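Long-range contact in uncharacterized protein (Acinetobacter baumannii, PDB 4PAR), which is a 5-hydroxymethylcytosine-specific restriction enzyme that probably recognises the modified base with its SRA-like domain and cuts with its Vsr-like endonuclease domain: residues K218-E230 with N264-K276. The protein carries 3 engineered substitutions. Numbering follows the deposited sequence.
Sequences KKDTLIWFPRLYE and NGPQKRIVFARVK
Arg269 NH1 lies over the six-membered ring of Trp224, 3.5 Å from Trp224 CE2. This is a cation-pi contact. The planes are 68° apart, so the guanidinium stands steeply on the ring with NH1 leading. Pro226 CB sits over the opposite face, toward the rim. Leu222 CD2 packs on a face of the Arg269 guanidinium. The extended Arg269 chain carries NH1 across to the indole on the neighbouring strand. NH1 also forms a salt bridge with Glu247, which probably helps hold it there. At the edge of the Phe225 ring, in its plane, sits Phe272 O. Arg227 CZ lies over the centre of the Arg274 guanidinium face, and Arg274 NH1 is at the Arg227 edge. These planes are steeply inclined, 70° apart. Arg274 packs on a phosphate of the bound DNA, which probably offsets the positive charge.

The backbones form a parallel ladder, strand 221-224 beside strand 268-276, in the SRA-like domain. Strand 268-276 also pairs with strand 283-295, antiparallel. Trp224 N hydrogen-bonds to Ile270 O at 2.9 Å. Phe272 N returns a nearly straight hydrogen bond to Trp224 O. Past the short strand, Arg274 N hydrogen-bonds to Pro226 O at 3.1 Å. At the other end Lys268 N hydrogen-bonds to Asp220 O.

Leu222, Trp224, Arg269 and Val271 share one face of the sheet. On the other, Ile223 CD1 meets Ile270 CG2 at 3.5 Å, and both side chains touch Phe201. Thr221 CG2 packs on Lys268 CB, while Lys268 NZ forms a salt bridge with Glu292.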
ATOM      1  N   LYS F 218     -40.013 -18.024  -0.993  1.00156.11           N
ATOM      2  CA  LYS F 218     -40.662 -17.606  -2.235  1.00158.53           C
ATOM      3  C   LYS F 218     -39.882 -18.126  -3.443  1.00152.68           C
ATOM      4  O   LYS F 218     -38.679 -17.887  -3.556  1.00145.72           O
ATOM      5  CB  LYS F 218     -40.791 -16.078  -2.294  1.00148.14           C
ATOM      6  CG  LYS F 218     -41.756 -15.479  -1.273  1.00139.84           C
ATOM      7  CD  LYS F 218     -43.185 -15.945  -1.524  1.00150.67           C
ATOM      8  CE  LYS F 218     -44.137 -15.456  -0.443  1.00140.72           C
ATOM      9  NZ  LYS F 218     -45.533 -15.910  -0.698  1.00135.27           N
ATOM     10  N   LYS F 219     -40.562 -18.827  -4.347  1.00152.97           N
ATOM     11  CA  LYS F 219     -39.879 -19.468  -5.471  1.00146.47           C
ATOM     12  C   LYS F 219     -39.838 -18.591  -6.726  1.00140.15           C
ATOM     13  O   LYS F 219     -39.245 -18.974  -7.736  1.00133.14           O
ATOM     14  CB  LYS F 219     -40.533 -20.816  -5.802  1.00137.81           C
ATOM     15  CG  LYS F 219     -41.906 -20.723  -6.453  1.00143.15           C
ATOM     16  CD  LYS F 219     -42.374 -22.088  -6.936  1.00144.19           C
ATOM     17  CE  LYS F 219     -43.728 -22.006  -7.623  1.00152.89           C
ATOM     18  NZ  LYS F 219     -44.195 -23.340  -8.109  1.00163.16           N
ATOM     19  N   ASP F 220     -40.476 -17.426  -6.668  1.00141.96           N
ATOM     20  CA  ASP F 220     -40.424 -16.475  -7.777  1.00142.40           C
ATOM     21  C   ASP F 220     -39.384 -15.369  -7.560  1.00141.49           C
ATOM     22  O   ASP F 220     -39.201 -14.508  -8.423  1.00139.66           O
ATOM     23  CB  ASP F 220     -41.804 -15.854  -8.013  1.00149.35           C
ATOM     24  CG  ASP F 220     -42.304 -15.068  -6.817  1.00163.79           C
ATOM     25  OD1 ASP F 220     -41.931 -15.415  -5.676  1.00172.40           O
ATOM     26  OD2 ASP F 220     -43.071 -14.104  -7.017  1.00166.51           O
ATOM     27  N   THR F 221     -38.707 -15.394  -6.412  1.00137.35           N
ATOM     28  CA  THR F 221     -37.725 -14.361  -6.075  1.00126.81           C
ATOM     29  C   THR F 221     -36.321 -14.922  -5.848  1.00120.62           C
ATOM     30  O   THR F 221     -36.155 -16.047  -5.377  1.00115.97           O
ATOM     31  CB  THR F 221     -38.139 -13.581  -4.812  1.00131.50           C
ATOM     32  OG1 THR F 221     -38.360 -14.498  -3.736  1.00150.99           O
ATOM     33  CG2 THR F 221     -39.408 -12.780  -5.061  1.00122.85           C
ATOM     34  N   LEU F 222     -35.311 -14.119  -6.173  1.00131.79           N
ATOM     35  CA  LEU F 222     -33.919 -14.515  -5.987  1.00136.80           C
ATOM     36  C   LEU F 222     -33.138 -13.472  -5.184  1.00127.38           C
ATOM     37  O   LEU F 222     -33.219 -12.275  -5.463  1.00109.58           O
ATOM     38  CB  LEU F 222     -33.242 -14.739  -7.343  1.00131.26           C
ATOM     39  CG  LEU F 222     -31.778 -15.187  -7.304  1.00125.51           C
ATOM     40  CD1 LEU F 222     -31.675 -16.662  -6.937  1.00134.86           C
ATOM     41  CD2 LEU F 222     -31.072 -14.904  -8.624  1.00121.60           C
ATOM     42  N   ILE F 223     -32.384 -13.929  -4.189  1.00127.88           N
ATOM     43  CA  ILE F 223     -31.503 -13.041  -3.440  1.00109.57           C
ATOM     44  C   ILE F 223     -30.250 -12.804  -4.264  1.00110.24           C
ATOM     45  O   ILE F 223     -29.521 -13.742  -4.575  1.00122.12           O
ATOM     46  CB  ILE F 223     -31.100 -13.629  -2.077  1.00106.80           C
ATOM     47  CG1 ILE F 223     -32.288 -14.309  -1.397  1.00105.29           C
ATOM     48  CG2 ILE F 223     -30.501 -12.547  -1.194  1.00104.62           C
ATOM     49  CD1 ILE F 223     -33.272 -13.350  -0.796  1.00103.09           C
ATOM     50  N   TRP F 224     -29.982 -11.552  -4.610  1.00111.39           N
ATOM     51  CA  TRP F 224     -28.881 -11.283  -5.524  1.00109.73           C
ATOM     52  C   TRP F 224     -27.817 -10.376  -4.907  1.00 98.27           C
ATOM     53  O   TRP F 224     -28.141  -9.382  -4.258  1.00 91.79           O
ATOM     54  CB  TRP F 224     -29.425 -10.666  -6.811  1.00105.69           C
ATOM     55  CG  TRP F 224     -28.474 -10.730  -7.951  1.00101.23           C
ATOM     56  CD1 TRP F 224     -27.430 -11.596  -8.103  1.00102.47           C
ATOM     57  CD2 TRP F 224     -28.467  -9.883  -9.101  1.00 97.14           C
ATOM     58  NE1 TRP F 224     -26.775 -11.344  -9.285  1.00104.66           N
ATOM     59  CE2 TRP F 224     -27.391 -10.296  -9.916  1.00104.20           C
ATOM     60  CE3 TRP F 224     -29.264  -8.816  -9.523  1.00 95.55           C
ATOM     61  CZ2 TRP F 224     -27.095  -9.678 -11.127  1.00108.89           C
ATOM     62  CZ3 TRP F 224     -28.968  -8.202 -10.722  1.00 97.18           C
ATOM     63  CH2 TRP F 224     -27.894  -8.635 -11.512  1.00109.40           C
ATOM     64  N   PHE F 225     -26.548 -10.716  -5.128  1.00100.43           N
ATOM     65  CA  PHE F 225     -25.435  -9.925  -4.602  1.00 92.39           C
ATOM     66  C   PHE F 225     -24.509  -9.456  -5.713  1.00 92.03           C
ATOM     67  O   PHE F 225     -23.330  -9.800  -5.721  1.00 92.38           O
ATOM     68  CB  PHE F 225     -24.618 -10.736  -3.595  1.00 93.16           C
ATOM     69  CG  PHE F 225     -25.441 -11.400  -2.540  1.00 96.40           C
ATOM     70  CD1 PHE F 225     -26.398 -10.689  -1.840  1.00100.59           C
ATOM     71  CD2 PHE F 225     -25.263 -12.742  -2.253  1.00111.78           C
ATOM     72  CE1 PHE F 225     -27.162 -11.307  -0.867  1.00114.41           C
ATOM     73  CE2 PHE F 225     -26.023 -13.365  -1.283  1.00115.70           C
ATOM     74  CZ  PHE F 225     -26.974 -12.647  -0.589  1.00115.32           C
ATOM     75  N   PRO F 226     -25.035  -8.658  -6.649  1.00 91.43           N
ATOM     76  CA  PRO F 226     -24.225  -8.241  -7.791  1.00 91.80           C
ATOM     77  C   PRO F 226     -23.271  -7.095  -7.480  1.00 89.21           C
ATOM     78  O   PRO F 226     -23.475  -6.338  -6.528  1.00 86.81           O
ATOM     79  CB  PRO F 226     -25.276  -7.793  -8.800  1.00 92.32           C
ATOM     80  CG  PRO F 226     -26.361  -7.237  -7.950  1.00 90.22           C
ATOM     81  CD  PRO F 226     -26.364  -8.023  -6.669  1.00 90.37           C
ATOM     82  N   ARG F 227     -22.222  -6.986  -8.283  1.00 89.96           N
ATOM     83  CA  ARG F 227     -21.467  -5.751  -8.360  1.00 88.30           C
ATOM     84  C   ARG F 227     -22.115  -4.927  -9.459  1.00 90.65           C
ATOM     85  O   ARG F 227     -22.202  -5.375 -10.600  1.00115.06           O
ATOM     86  CB  ARG F 227     -19.993  -6.005  -8.661  1.00 93.70           C
ATOM     87  CG  ARG F 227     -19.260  -6.836  -7.620  1.00102.23           C
ATOM     88  CD  ARG F 227     -17.782  -6.909  -7.974  1.00109.08           C
ATOM     89  NE  ARG F 227     -16.993  -7.693  -7.029  1.00111.05           N
ATOM     90  CZ  ARG F 227     -15.665  -7.739  -7.040  1.00128.53           C
ATOM     91  NH1 ARG F 227     -14.986  -7.041  -7.940  1.00138.87           N
ATOM     92  NH2 ARG F 227     -15.012  -8.477  -6.154  1.00136.90           N
ATOM     93  N   LEU F 228     -22.544  -3.718  -9.126  1.00 90.20           N
ATOM     94  CA  LEU F 228     -23.389  -2.929 -10.018  1.00 87.04           C
ATOM     95  C   LEU F 228     -22.548  -2.132 -11.003  1.00 94.08           C
ATOM     96  O   LEU F 228     -23.050  -1.261 -11.708  1.00112.85           O
ATOM     97  CB  LEU F 228     -24.304  -2.001  -9.221  1.00 84.30           C
ATOM     98  CG  LEU F 228     -25.672  -2.610  -8.899  1.00 84.03           C
ATOM     99  CD1 LEU F 228     -25.511  -3.855  -8.069  1.00 85.96           C
ATOM    100  CD2 LEU F 228     -26.563  -1.622  -8.181  1.00 81.18           C
ATOM    101  N   TYR F 229     -21.253  -2.412 -11.006  1.00 95.08           N
ATOM    102  CA  TYR F 229     -20.330  -1.823 -11.959  1.00 91.86           C
ATOM    103  C   TYR F 229     -19.741  -2.890 -12.875  1.00 96.39           C
ATOM    104  O   TYR F 229     -20.114  -4.061 -12.801  1.00 96.91           O
ATOM    105  CB  TYR F 229     -19.218  -1.082 -11.224  1.00 88.97           C
ATOM    106  CG  TYR F 229     -18.663  -1.846 -10.045  1.00 84.83           C
ATOM    107  CD1 TYR F 229     -17.522  -2.622 -10.172  1.00 86.34           C
ATOM    108  CD2 TYR F 229     -19.281  -1.788  -8.800  1.00 89.28           C
ATOM    109  CE1 TYR F 229     -17.010  -3.320  -9.091  1.00 95.10           C
ATOM    110  CE2 TYR F 229     -18.780  -2.482  -7.718  1.00 95.03           C
ATOM    111  CZ  TYR F 229     -17.643  -3.245  -7.867  1.00 95.98           C
ATOM    112  OH  TYR F 229     -17.143  -3.934  -6.786  1.00103.03           O
ATOM    113  N   GLU F 230     -18.824  -2.481 -13.744  1.00105.24           N
ATOM    114  CA  GLU F 230     -18.160  -3.419 -14.636  1.00113.79           C
ATOM    115  C   GLU F 230     -16.976  -4.084 -13.939  1.00106.85           C
ATOM    116  O   GLU F 230     -16.188  -3.425 -13.256  1.00101.39           O
ATOM    117  CB  GLU F 230     -17.703  -2.715 -15.919  1.00132.70           C
ATOM    118  CG  GLU F 230     -16.888  -1.446 -15.693  1.00140.14           C
ATOM    119  CD  GLU F 230     -16.524  -0.739 -16.990  1.00133.61           C
ATOM    120  OE1 GLU F 230     -16.655  -1.360 -18.070  1.00119.16           O
ATOM    121  OE2 GLU F 230     -16.111   0.440 -16.926  1.00127.97           O
ATOM    122  N   ASN F 264     -37.294 -17.491 -18.438  1.00172.11           N
ATOM    123  CA  ASN F 264     -38.183 -18.420 -17.736  1.00175.50           C
ATOM    124  C   ASN F 264     -38.403 -18.036 -16.266  1.00163.58           C
ATOM    125  O   ASN F 264     -39.529 -18.097 -15.770  1.00165.21           O
ATOM    126  CB  ASN F 264     -37.665 -19.864 -17.838  1.00177.96           C
ATOM    127  CG  ASN F 264     -36.386 -20.096 -17.056  1.00178.55           C
ATOM    128  OD1 ASN F 264     -35.289 -19.975 -17.595  1.00186.00           O
ATOM    129  ND2 ASN F 264     -36.522 -20.450 -15.782  1.00169.86           N
ATOM    130  N   GLY F 265     -37.338 -17.637 -15.576  1.00138.12           N
ATOM    131  CA  GLY F 265     -37.444 -17.226 -14.188  1.00138.07           C
ATOM    132  C   GLY F 265     -36.158 -17.451 -13.412  1.00146.74           C
ATOM    133  O   GLY F 265     -35.202 -18.007 -13.952  1.00165.50           O
ATOM    134  N   PRO F 266     -36.125 -17.033 -12.136  1.00127.38           N
ATOM    135  CA  PRO F 266     -37.188 -16.333 -11.404  1.00133.63           C
ATOM    136  C   PRO F 266     -37.352 -14.878 -11.833  1.00134.63           C
ATOM    137  O   PRO F 266     -36.363 -14.187 -12.074  1.00129.78           O
ATOM    138  CB  PRO F 266     -36.719 -16.416  -9.951  1.00130.33           C
ATOM    139  CG  PRO F 266     -35.237 -16.480 -10.053  1.00135.44           C
ATOM    140  CD  PRO F 266     -34.959 -17.304 -11.278  1.00126.36           C
ATOM    141  N   GLN F 267     -38.598 -14.421 -11.897  1.00136.73           N
ATOM    142  CA  GLN F 267     -38.919 -13.119 -12.470  1.00130.67           C
ATOM    143  C   GLN F 267     -38.695 -11.946 -11.522  1.00125.02           C
ATOM    144  O   GLN F 267     -38.788 -10.787 -11.930  1.00125.17           O
ATOM    145  CB  GLN F 267     -40.367 -13.117 -12.957  1.00141.25           C
ATOM    146  CG  GLN F 267     -40.576 -13.973 -14.188  1.00133.25           C
ATOM    147  CD  GLN F 267     -39.599 -13.620 -15.291  1.00126.88           C
ATOM    148  OE1 GLN F 267     -38.734 -14.418 -15.644  1.00122.54           O
ATOM    149  NE2 GLN F 267     -39.746 -12.426 -15.852  1.00125.40           N
ATOM    150  N   LYS F 268     -38.398 -12.243 -10.263  1.00126.48           N
ATOM    151  CA  LYS F 268     -38.125 -11.194  -9.284  1.00120.62           C
ATOM    152  C   LYS F 268     -36.785 -11.414  -8.598  1.00117.57           C
ATOM    153  O   LYS F 268     -36.377 -12.551  -8.362  1.00120.55           O
ATOM    154  CB  LYS F 268     -39.235 -11.130  -8.235  1.00114.91           C
ATOM    155  CG  LYS F 268     -40.559 -10.600  -8.746  1.00117.07           C
ATOM    156  CD  LYS F 268     -41.642 -10.760  -7.693  1.00127.10           C
ATOM    157  CE  LYS F 268     -42.948 -10.134  -8.148  1.00138.15           C
ATOM    158  NZ  LYS F 268     -42.792  -8.672  -8.389  1.00133.45           N
ATOM    159  N   ARG F 269     -36.097 -10.322  -8.286  1.00108.06           N
ATOM    160  CA  ARG F 269     -34.865 -10.414  -7.514  1.00104.98           C
ATOM    161  C   ARG F 269     -34.797  -9.321  -6.456  1.00111.61           C
ATOM    162  O   ARG F 269     -34.947  -8.141  -6.763  1.00110.60           O
ATOM    163  CB  ARG F 269     -33.639 -10.330  -8.427  1.00102.07           C
ATOM    164  CG  ARG F 269     -33.379 -11.578  -9.254  1.00110.13           C
ATOM    165  CD  ARG F 269     -32.087 -11.451 -10.050  1.00112.71           C
ATOM    166  NE  ARG F 269     -31.860 -12.601 -10.921  1.00115.88           N
ATOM    167  CZ  ARG F 269     -30.829 -12.719 -11.751  1.00109.67           C
ATOM    168  NH1 ARG F 269     -29.922 -11.754 -11.825  1.00105.37           N
ATOM    169  NH2 ARG F 269     -30.702 -13.800 -12.506  1.00111.59           N
ATOM    170  N   ILE F 270     -34.590  -9.724  -5.206  1.00114.10           N
ATOM    171  CA  ILE F 270     -34.289  -8.777  -4.140  1.00 96.39           C
ATOM    172  C   ILE F 270     -32.781  -8.527  -4.136  1.00 93.17           C
ATOM    173  O   ILE F 270     -31.978  -9.467  -4.076  1.00 93.21           O
ATOM    174  CB  ILE F 270     -34.779  -9.290  -2.766  1.00 96.10           C
ATOM    175  CG1 ILE F 270     -33.949  -8.692  -1.626  1.00111.15           C
ATOM    176  CG2 ILE F 270     -34.742 -10.807  -2.725  1.00 97.52           C
ATOM    177  CD1 ILE F 270     -32.945  -9.657  -1.013  1.00127.34           C
ATOM    178  N   VAL F 271     -32.394  -7.258  -4.212  1.00100.38           N
ATOM    179  CA  VAL F 271     -31.004  -6.923  -4.493  1.00 93.93           C
ATOM    180  C   VAL F 271     -30.232  -6.353  -3.303  1.00 92.46           C
ATOM    181  O   VAL F 271     -30.716  -5.474  -2.589  1.00 94.53           O
ATOM    182  CB  VAL F 271     -30.913  -5.915  -5.651  1.00 85.95           C
ATOM    183  CG1 VAL F 271     -29.492  -5.848  -6.184  1.00 89.20           C
ATOM    184  CG2 VAL F 271     -31.863  -6.311  -6.754  1.00 88.34           C
ATOM    185  N   PHE F 272     -29.028  -6.878  -3.104  1.00 89.34           N
ATOM    186  CA  PHE F 272     -28.050  -6.293  -2.200  1.00 84.35           C
ATOM    187  C   PHE F 272     -26.739  -6.078  -2.949  1.00 84.01           C
ATOM    188  O   PHE F 272     -26.063  -7.036  -3.320  1.00 85.96           O
ATOM    189  CB  PHE F 272     -27.821  -7.186  -0.982  1.00 85.95           C
ATOM    190  CG  PHE F 272     -28.854  -7.030   0.091  1.00 85.92           C
ATOM    191  CD1 PHE F 272     -30.119  -7.570  -0.061  1.00 93.99           C
ATOM    192  CD2 PHE F 272     -28.555  -6.357   1.262  1.00 84.55           C
ATOM    193  CE1 PHE F 272     -31.069  -7.433   0.932  1.00 93.76           C
ATOM    194  CE2 PHE F 272     -29.500  -6.218   2.259  1.00 84.81           C
ATOM    195  CZ  PHE F 272     -30.759  -6.757   2.092  1.00 87.08           C
ATOM    196  N   ALA F 273     -26.371  -4.820  -3.161  1.00 81.69           N
ATOM    197  CA  ALA F 273     -25.188  -4.507  -3.951  1.00 81.70           C
ATOM    198  C   ALA F 273     -23.924  -4.591  -3.109  1.00 81.33           C
ATOM    199  O   ALA F 273     -23.905  -4.154  -1.958  1.00 81.85           O
ATOM    200  CB  ALA F 273     -25.318  -3.129  -4.568  1.00 86.92           C
ATOM    201  N   ARG F 274     -22.867  -5.156  -3.684  1.00 82.13           N
ATOM    202  CA  ARG F 274     -21.601  -5.241  -2.976  1.00 80.82           C
ATOM    203  C   ARG F 274     -20.889  -3.902  -3.042  1.00 85.62           C
ATOM    204  O   ARG F 274     -20.541  -3.417  -4.119  1.00 79.02           O
ATOM    205  CB  ARG F 274     -20.714  -6.337  -3.562  1.00 82.35           C
ATOM    206  CG  ARG F 274     -19.276  -6.304  -3.054  1.00 80.45           C
ATOM    207  CD  ARG F 274     -18.480  -7.467  -3.603  1.00 94.02           C
ATOM    208  NE  ARG F 274     -17.067  -7.393  -3.246  1.00108.01           N
ATOM    209  CZ  ARG F 274     -16.217  -8.406  -3.378  1.00116.38           C
ATOM    210  NH1 ARG F 274     -16.641  -9.570  -3.856  1.00119.59           N
ATOM    211  NH2 ARG F 274     -14.943  -8.260  -3.035  1.00102.02           N
ATOM    212  N   VAL F 275     -20.665  -3.312  -1.874  1.00 92.72           N
ATOM    213  CA  VAL F 275     -20.043  -2.002  -1.795  1.00 84.72           C
ATOM    214  C   VAL F 275     -18.983  -1.991  -0.711  1.00 82.82           C
ATOM    215  O   VAL F 275     -19.139  -2.623   0.332  1.00116.25           O
ATOM    216  CB  VAL F 275     -21.078  -0.890  -1.512  1.00 79.90           C
ATOM    217  CG1 VAL F 275     -22.036  -0.736  -2.682  1.00 83.12           C
ATOM    218  CG2 VAL F 275     -21.843  -1.180  -0.230  1.00 72.39           C
ATOM    219  N   LYS F 276     -17.894  -1.283  -0.972  1.00 72.23           N
ATOM    220  CA  LYS F 276     -16.843  -1.103   0.016  1.00 68.04           C
ATOM    221  C   LYS F 276     -17.372  -0.249   1.175  1.00 63.03           C
ATOM    222  O   LYS F 276     -18.126   0.698   0.957  1.00 62.93           O
ATOM    223  CB  LYS F 276     -15.617  -0.465  -0.646  1.00 71.61           C
ATOM    224  CG  LYS F 276     -14.584   0.093   0.310  1.00 95.13           C
ATOM    225  CD  LYS F 276     -13.450   0.770  -0.448  1.00108.01           C
ATOM    226  CE  LYS F 276     -12.768   1.828   0.408  1.00113.58           C
ATOM    227  NZ  LYS F 276     -11.726   2.580  -0.346  1.00127.09           N
TER